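Local coordinates for protein NDP-rhamnosyltransferase (Saccharopolyspora spinosa, PDB 3TSA) that belongs to the GT-B glycosyltransferases, enzymes built of two Rossmann-like domains, and is named SpnG, an NDP-rhamnosyltransferase, at residues 194-202 with 370-379; 293-303 with 313-321. All blocks are in the same frame, centred on the assembly; numbering follows the deposited sequence.

Contact 1. Residues 194-202 with 370-379; sequences GAPVQYVPY and ITAMPHPAAL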
# COMPACT_ATOMS: atom_id res chain seq x y z
N GLY A 194 -16.73 -4.99 -20.39
CA GLY A 194 -15.99 -4.09 -19.52
C GLY A 194 -14.60 -3.83 -20.08
O GLY A 194 -14.04 -4.63 -20.86
N ALA A 195 -14.04 -2.71 -19.70
CA ALA A 195 -12.72 -2.32 -20.15
C ALA A 195 -11.63 -3.20 -19.44
O ALA A 195 -11.76 -3.46 -18.22
CB ALA A 195 -12.51 -0.84 -19.79
N PRO A 196 -10.58 -3.65 -20.18
CA PRO A 196 -9.55 -4.50 -19.56
C PRO A 196 -8.72 -3.74 -18.57
O PRO A 196 -8.34 -2.61 -18.87
CB PRO A 196 -8.69 -5.02 -20.74
CG PRO A 196 -8.97 -3.94 -21.92
CD PRO A 196 -10.35 -3.37 -21.62
N VAL A 197 -8.42 -4.38 -17.42
CA VAL A 197 -7.35 -3.86 -16.55
C VAL A 197 -6.51 -5.06 -16.15
O VAL A 197 -7.06 -6.04 -15.63
CB VAL A 197 -7.88 -3.01 -15.35
CG1 VAL A 197 -8.85 -3.81 -14.37
CG2 VAL A 197 -6.72 -2.46 -14.54
N GLN A 198 -5.18 -4.99 -16.32
CA GLN A 198 -4.30 -6.14 -16.03
C GLN A 198 -4.28 -6.47 -14.52
O GLN A 198 -4.07 -5.59 -13.64
CB GLN A 198 -2.84 -5.81 -16.49
CG GLN A 198 -2.00 -7.01 -16.45
CD GLN A 198 -0.65 -6.83 -17.03
OE1 GLN A 198 -0.44 -6.13 -18.06
NE2 GLN A 198 0.29 -7.53 -16.47
N TYR A 199 -4.49 -7.76 -14.22
CA TYR A 199 -4.43 -8.26 -12.82
C TYR A 199 -2.97 -8.09 -12.37
O TYR A 199 -2.07 -8.58 -13.05
CB TYR A 199 -4.87 -9.76 -12.78
CG TYR A 199 -4.76 -10.25 -11.35
CD1 TYR A 199 -5.66 -9.78 -10.35
CD2 TYR A 199 -3.71 -11.05 -10.99
CE1 TYR A 199 -5.49 -10.13 -9.01
CE2 TYR A 199 -3.58 -11.47 -9.65
CZ TYR A 199 -4.44 -10.99 -8.68
OH TYR A 199 -4.21 -11.39 -7.34
N VAL A 200 -2.78 -7.47 -11.18
CA VAL A 200 -1.45 -7.40 -10.56
C VAL A 200 -1.60 -8.19 -9.30
O VAL A 200 -2.45 -7.89 -8.48
CB VAL A 200 -1.13 -5.96 -10.19
CG1 VAL A 200 0.19 -5.93 -9.37
CG2 VAL A 200 -0.91 -5.19 -11.47
N PRO A 201 -0.76 -9.20 -9.12
CA PRO A 201 -0.97 -9.99 -7.92
C PRO A 201 -0.77 -9.12 -6.69
O PRO A 201 0.22 -8.37 -6.57
CB PRO A 201 0.08 -11.13 -8.04
CG PRO A 201 0.21 -11.31 -9.52
CD PRO A 201 0.18 -9.85 -10.06
N TYR A 202 -1.76 -9.09 -5.84
CA TYR A 202 -1.63 -8.52 -4.52
C TYR A 202 -2.27 -9.49 -3.64
O TYR A 202 -3.49 -9.70 -3.71
CB TYR A 202 -2.37 -7.18 -4.37
CG TYR A 202 -2.30 -6.69 -2.94
CD1 TYR A 202 -1.06 -6.36 -2.36
CD2 TYR A 202 -3.46 -6.65 -2.15
CE1 TYR A 202 -1.02 -5.96 -1.00
CE2 TYR A 202 -3.45 -6.25 -0.75
CZ TYR A 202 -2.16 -5.87 -0.22
OH TYR A 202 -2.06 -5.52 1.13
N ILE A 370 -3.83 -11.93 -19.91
CA ILE A 370 -3.63 -10.97 -18.84
C ILE A 370 -2.60 -9.91 -19.24
O ILE A 370 -2.87 -8.70 -19.13
CB ILE A 370 -3.23 -11.65 -17.52
CG1 ILE A 370 -4.40 -12.52 -17.01
CG2 ILE A 370 -2.92 -10.61 -16.46
CD1 ILE A 370 -4.03 -13.40 -15.77
N THR A 371 -1.47 -10.35 -19.69
CA THR A 371 -0.43 -9.36 -19.95
C THR A 371 -0.71 -8.52 -21.22
O THR A 371 0.00 -7.55 -21.47
CB THR A 371 0.94 -9.98 -20.05
OG1 THR A 371 0.98 -10.95 -21.12
CG2 THR A 371 1.37 -10.61 -18.75
N ALA A 372 -1.72 -8.87 -22.01
CA ALA A 372 -2.14 -8.00 -23.16
C ALA A 372 -2.93 -6.83 -22.66
O ALA A 372 -3.25 -5.94 -23.45
CB ALA A 372 -3.03 -8.79 -24.12
N MET A 373 -3.34 -6.85 -21.38
CA MET A 373 -4.25 -5.77 -20.85
C MET A 373 -3.47 -4.58 -20.33
O MET A 373 -2.31 -4.76 -19.85
CB MET A 373 -5.04 -6.35 -19.69
CG MET A 373 -5.98 -7.48 -20.17
SD MET A 373 -7.08 -7.70 -18.76
CE MET A 373 -7.00 -9.33 -19.11
N PRO A 374 -4.07 -3.39 -20.32
CA PRO A 374 -3.26 -2.29 -19.79
C PRO A 374 -3.13 -2.45 -18.27
O PRO A 374 -4.08 -2.87 -17.59
CB PRO A 374 -4.10 -1.08 -20.04
CG PRO A 374 -5.06 -1.42 -21.20
CD PRO A 374 -5.34 -2.90 -20.94
N HIS A 375 -1.99 -2.04 -17.75
CA HIS A 375 -1.75 -2.11 -16.28
C HIS A 375 -2.61 -1.05 -15.55
O HIS A 375 -3.04 -0.09 -16.15
CB HIS A 375 -0.24 -1.85 -15.92
CG HIS A 375 0.71 -2.93 -16.35
ND1 HIS A 375 0.95 -4.05 -15.58
CD2 HIS A 375 1.50 -3.03 -17.45
CE1 HIS A 375 1.87 -4.79 -16.19
NE2 HIS A 375 2.20 -4.21 -17.33
N PRO A 376 -2.86 -1.22 -14.21
CA PRO A 376 -3.64 -0.24 -13.46
C PRO A 376 -3.12 1.19 -13.67
O PRO A 376 -3.91 2.13 -13.70
CB PRO A 376 -3.49 -0.69 -11.99
CG PRO A 376 -3.27 -2.26 -12.11
CD PRO A 376 -2.50 -2.41 -13.41
N ALA A 377 -1.81 1.33 -13.77
CA ALA A 377 -1.29 2.70 -14.00
C ALA A 377 -1.87 3.36 -15.27
O ALA A 377 -2.19 4.56 -15.31
CB ALA A 377 0.22 2.68 -14.08
N ALA A 378 -1.99 2.55 -16.33
CA ALA A 378 -2.57 3.01 -17.56
C ALA A 378 -4.06 3.35 -17.47
O ALA A 378 -4.51 4.24 -18.14
CB ALA A 378 -2.24 2.00 -18.70
N LEU A 379 -4.81 2.72 -16.58
CA LEU A 379 -6.17 3.03 -16.38
C LEU A 379 -6.40 4.35 -15.71
O LEU A 379 -7.52 4.85 -15.80
CB LEU A 379 -6.95 1.94 -15.56
CG LEU A 379 -7.59 0.81 -16.40
CD1 LEU A 379 -8.73 1.32 -17.21
CD2 LEU A 379 -6.53 0.09 -17.27
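V197 and P374 come within 5.4 Å and Q198 and H375 within 4.8 Å, CA to CA, and the backbones are tied by one nearly straight hydrogen bond, Q198 N to P374 O (2.7 Å, 166° at the hydrogen). The same carbonyl oxygen also receives a longer C-H contact from V197 CA, and Q198 CB lies close to it. Q198 is the residue most covered by the other segment. With CG anti to the backbone N (chi1 -169°) and the rest of the chain extended, it runs across the turn between I370 and H375. Its CG passes I370 O at 3.3 Å and meets I370 CG2, the two side chains crossing at about a right angle. Beyond, the side chains of Q198 and H375 run alongside each other in the same direction, which lays the amide over one imidazole face, the planes 37° apart. M373 points into the contact, its SD 3.5 Å from V197 O and 3.7 Å from P196 CB. Beyond H375 the contact is aliphatic. V197 CG2 packs on L379 CD2 at 3.7 Å, and V200 CG2 touches the P376 ring at CD. The arrangement joins the two halves of the GT-B fold: residues 194-202 hold the edge strand 195-196 of the N-terminal sheet and the chain that leaves it, while 370-379 bring the chain back to that domain from the C-terminal one. A195 and V197 are bonded through their backbones to strand 177-180, and L379 touches L179 of the same strand. Q198 and I370 face R304 of helix 296-304, whereas V200 and P376 abut P20 and A24 of helix 19-27. H375 and P376, where the chain passes from helix 358-371 to helix 376-385, also pack on G29 and A27 of the second subunit.

Contact 2. Residues 293-303 with 313-321; sequences AGGSGTAFTAT and PQYFDQFDY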
# COMPACT_ATOMS: atom_id res chain seq x y z
N ALA A 293 -9.84 -22.91 -4.18
CA ALA A 293 -11.31 -23.05 -4.29
C ALA A 293 -11.81 -22.22 -5.50
O ALA A 293 -13.02 -22.31 -5.88
CB ALA A 293 -11.97 -22.57 -2.98
N GLY A 294 -10.92 -21.44 -6.14
CA GLY A 294 -11.31 -20.66 -7.32
C GLY A 294 -11.59 -19.18 -7.04
O GLY A 294 -12.01 -18.46 -7.91
N GLY A 295 -11.29 -18.73 -5.85
CA GLY A 295 -11.25 -17.29 -5.53
C GLY A 295 -10.24 -16.61 -6.42
O GLY A 295 -9.11 -17.14 -6.68
N SER A 296 -10.62 -15.43 -6.84
CA SER A 296 -9.86 -14.78 -7.88
C SER A 296 -8.42 -14.43 -7.46
O SER A 296 -7.53 -14.41 -8.31
CB SER A 296 -10.64 -13.57 -8.40
OG SER A 296 -10.75 -12.57 -7.41
N GLY A 297 -8.16 -14.01 -6.23
CA GLY A 297 -6.76 -13.55 -5.95
C GLY A 297 -5.74 -14.70 -6.07
O GLY A 297 -4.72 -14.60 -6.80
N THR A 298 -6.07 -15.84 -5.45
CA THR A 298 -5.22 -17.06 -5.54
C THR A 298 -5.17 -17.49 -6.99
O THR A 298 -4.06 -17.72 -7.56
CB THR A 298 -5.73 -18.12 -4.62
OG1 THR A 298 -5.53 -17.67 -3.23
CG2 THR A 298 -4.98 -19.47 -4.91
N ALA A 299 -6.35 -17.59 -7.61
CA ALA A 299 -6.41 -18.18 -8.99
C ALA A 299 -5.79 -17.26 -10.04
O ALA A 299 -5.10 -17.74 -10.94
CB ALA A 299 -7.86 -18.53 -9.34
N PHE A 300 -6.06 -15.96 -9.96
CA PHE A 300 -5.52 -15.06 -10.95
C PHE A 300 -4.00 -14.91 -10.74
O PHE A 300 -3.27 -14.70 -11.71
CB PHE A 300 -6.23 -13.69 -10.92
CG PHE A 300 -7.59 -13.69 -11.56
CD1 PHE A 300 -8.27 -14.86 -11.95
CD2 PHE A 300 -8.21 -12.48 -11.73
CE1 PHE A 300 -9.59 -14.77 -12.57
CE2 PHE A 300 -9.44 -12.39 -12.38
CZ PHE A 300 -10.15 -13.55 -12.75
N THR A 301 -3.52 -15.05 -9.50
CA THR A 301 -2.08 -14.97 -9.28
C THR A 301 -1.45 -16.20 -9.93
O THR A 301 -0.44 -16.08 -10.62
CB THR A 301 -1.73 -14.92 -7.79
OG1 THR A 301 -2.18 -13.68 -7.25
CG2 THR A 301 -0.25 -15.06 -7.53
N ALA A 302 -2.04 -17.40 -9.67
CA ALA A 302 -1.56 -18.60 -10.31
C ALA A 302 -1.59 -18.41 -11.86
O ALA A 302 -0.58 -18.71 -12.53
CB ALA A 302 -2.35 -19.84 -9.86
N THR A 303 -2.71 -17.92 -12.39
CA THR A 303 -2.93 -17.89 -13.86
C THR A 303 -1.91 -16.89 -14.46
O THR A 303 -1.19 -17.23 -15.43
CB THR A 303 -4.36 -17.49 -14.15
OG1 THR A 303 -5.15 -18.58 -13.72
CG2 THR A 303 -4.58 -17.36 -15.68
N PRO A 313 -14.41 -25.71 -6.46
CA PRO A 313 -15.29 -24.57 -6.24
C PRO A 313 -16.35 -24.82 -5.13
O PRO A 313 -16.74 -25.98 -4.93
CB PRO A 313 -16.01 -24.45 -7.61
CG PRO A 313 -16.00 -25.91 -8.19
CD PRO A 313 -14.61 -26.36 -7.77
N GLN A 314 -16.72 -23.75 -4.48
CA GLN A 314 -17.63 -23.80 -3.32
C GLN A 314 -18.86 -22.92 -3.49
O GLN A 314 -19.99 -23.33 -3.17
CB GLN A 314 -16.86 -23.41 -2.03
CG GLN A 314 -15.59 -24.21 -1.78
CD GLN A 314 -15.86 -25.72 -1.60
OE1 GLN A 314 -15.08 -26.54 -2.09
NE2 GLN A 314 -16.95 -26.07 -0.92
N TYR A 315 -18.66 -21.69 -3.97
CA TYR A 315 -19.76 -20.77 -3.94
C TYR A 315 -19.53 -19.63 -4.95
O TYR A 315 -18.46 -19.54 -5.58
CB TYR A 315 -20.01 -20.23 -2.52
CG TYR A 315 -18.85 -19.51 -1.81
CD1 TYR A 315 -17.85 -18.73 -2.49
CD2 TYR A 315 -18.82 -19.54 -0.41
CE1 TYR A 315 -16.85 -18.07 -1.74
CE2 TYR A 315 -17.90 -18.86 0.29
CZ TYR A 315 -16.92 -18.16 -0.36
OH TYR A 315 -16.00 -17.49 0.42
N PHE A 316 -20.55 -18.78 -5.09
CA PHE A 316 -20.50 -17.58 -5.97
C PHE A 316 -19.98 -17.85 -7.38
O PHE A 316 -20.60 -18.65 -8.09
CB PHE A 316 -19.86 -16.41 -5.24
CG PHE A 316 -20.67 -15.99 -4.05
CD1 PHE A 316 -21.97 -15.45 -4.23
CD2 PHE A 316 -20.25 -16.29 -2.74
CE1 PHE A 316 -22.81 -15.13 -3.11
CE2 PHE A 316 -21.08 -15.99 -1.61
CZ PHE A 316 -22.37 -15.39 -1.81
N ASP A 317 -18.86 -17.21 -7.76
CA ASP A 317 -18.34 -17.28 -9.13
C ASP A 317 -17.40 -18.43 -9.31
O ASP A 317 -16.90 -18.66 -10.44
CB ASP A 317 -17.52 -15.96 -9.40
CG ASP A 317 -16.45 -15.73 -8.38
OD1 ASP A 317 -16.69 -15.91 -7.17
OD2 ASP A 317 -15.35 -15.30 -8.76
N GLN A 318 -17.22 -19.26 -8.26
CA GLN A 318 -16.13 -20.27 -8.31
C GLN A 318 -16.36 -21.42 -9.28
O GLN A 318 -15.39 -21.91 -9.89
CB GLN A 318 -15.77 -20.84 -6.91
CG GLN A 318 -15.24 -19.69 -6.00
CD GLN A 318 -15.13 -20.09 -4.59
OE1 GLN A 318 -15.71 -21.11 -4.19
NE2 GLN A 318 -14.40 -19.27 -3.80
N PHE A 319 -17.61 -21.85 -9.45
CA PHE A 319 -17.96 -22.89 -10.44
C PHE A 319 -17.70 -22.49 -11.84
O PHE A 319 -17.19 -23.28 -12.60
CB PHE A 319 -19.47 -23.30 -10.25
CG PHE A 319 -19.68 -23.86 -8.86
CD1 PHE A 319 -19.34 -25.20 -8.63
CD2 PHE A 319 -20.10 -23.02 -7.81
CE1 PHE A 319 -19.43 -25.75 -7.27
CE2 PHE A 319 -20.19 -23.56 -6.47
CZ PHE A 319 -19.80 -24.88 -6.22
N ASP A 320 -18.09 -21.26 -12.21
CA ASP A 320 -17.78 -20.71 -13.53
C ASP A 320 -16.30 -20.64 -13.78
O ASP A 320 -15.85 -21.15 -14.81
CB ASP A 320 -18.43 -19.31 -13.64
CG ASP A 320 -19.95 -19.43 -13.74
OD1 ASP A 320 -20.39 -19.78 -14.87
OD2 ASP A 320 -20.64 -19.21 -12.76
N TYR A 321 -15.53 -20.07 -12.83
CA TYR A 321 -14.09 -20.01 -13.07
C TYR A 321 -13.53 -21.42 -13.21
O TYR A 321 -12.75 -21.69 -14.10
CB TYR A 321 -13.37 -19.37 -11.89
CG TYR A 321 -11.92 -19.38 -12.06
CD1 TYR A 321 -11.32 -18.46 -12.91
CD2 TYR A 321 -11.13 -20.30 -11.37
CE1 TYR A 321 -9.89 -18.47 -13.10
CE2 TYR A 321 -9.73 -20.34 -11.54
CZ TYR A 321 -9.14 -19.42 -12.41
OH TYR A 321 -7.78 -19.38 -12.59
O HOH W 1 -13.61 -14.66 -6.47
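F300 and Y321 meet at the rim: Y321 CE1 lies in the plane of the F300 ring at its edge, 3.7 Å from F300 CE1, while S296 CB covers one F300 face. The contacts of F300, A299 and T303 with Y321 join two consecutive strand-loop-helix units of the Rossmann-like C-terminal domain, through helix 296-304 and helix 318-327. T303 OG1 stands near the plane of the Y321 ring at its hydroxyl edge, and A299 CB approaches that ring obliquely, 3.4 Å from Y321 CE2. Y321 CG, anti to its own backbone N (chi1 176°), carries the ring across to helix 296-304, from G294 near CD2 to T303 at the hydroxyl, which bonds Q309. In the glycine-rich loop between strand 289-292 and its helix, G294 adopts a phi of 101°, and Q318 CG packs 3.8 Å from G294 C. This loop brings A293 O to within 3.2 Å of P313 CA in a C-H contact. Q318 CB also packs there, 3.3 Å from A293 O. The Q318 amide turns back on its own loop: OE1 takes Q314 N at 2.8 Å, in the carbonyl plane, and Y315 N from above it. Between the loops a water accepts from S296 N (3.1 Å) and donates to D317 OD2 (2.9 Å), an oxygen that W143 NE1 also bonds.

How the contacts relate
Helix 296-304 connects the two contacts, whose centres lie 18 Å apart. The Y199 hydroxyl, at the far end of a side chain rooted in contact 1, reaches this helix in contact 2: Y199 OH is 3.1 Å from T301 OG1 and 3.3 Å from G297 O, both probable hydrogen bonds. P201 CB packs on T301 OG1 at 3.5 Å. From the other segment of contact 1, I370 touches T303. Along the chain, contact 2 is nested inside the loop that contact 1 closes. The bound magnesium ion is about 12 Å from the P196 side chain and about 13 Å from that of F300, so neither residue binds it.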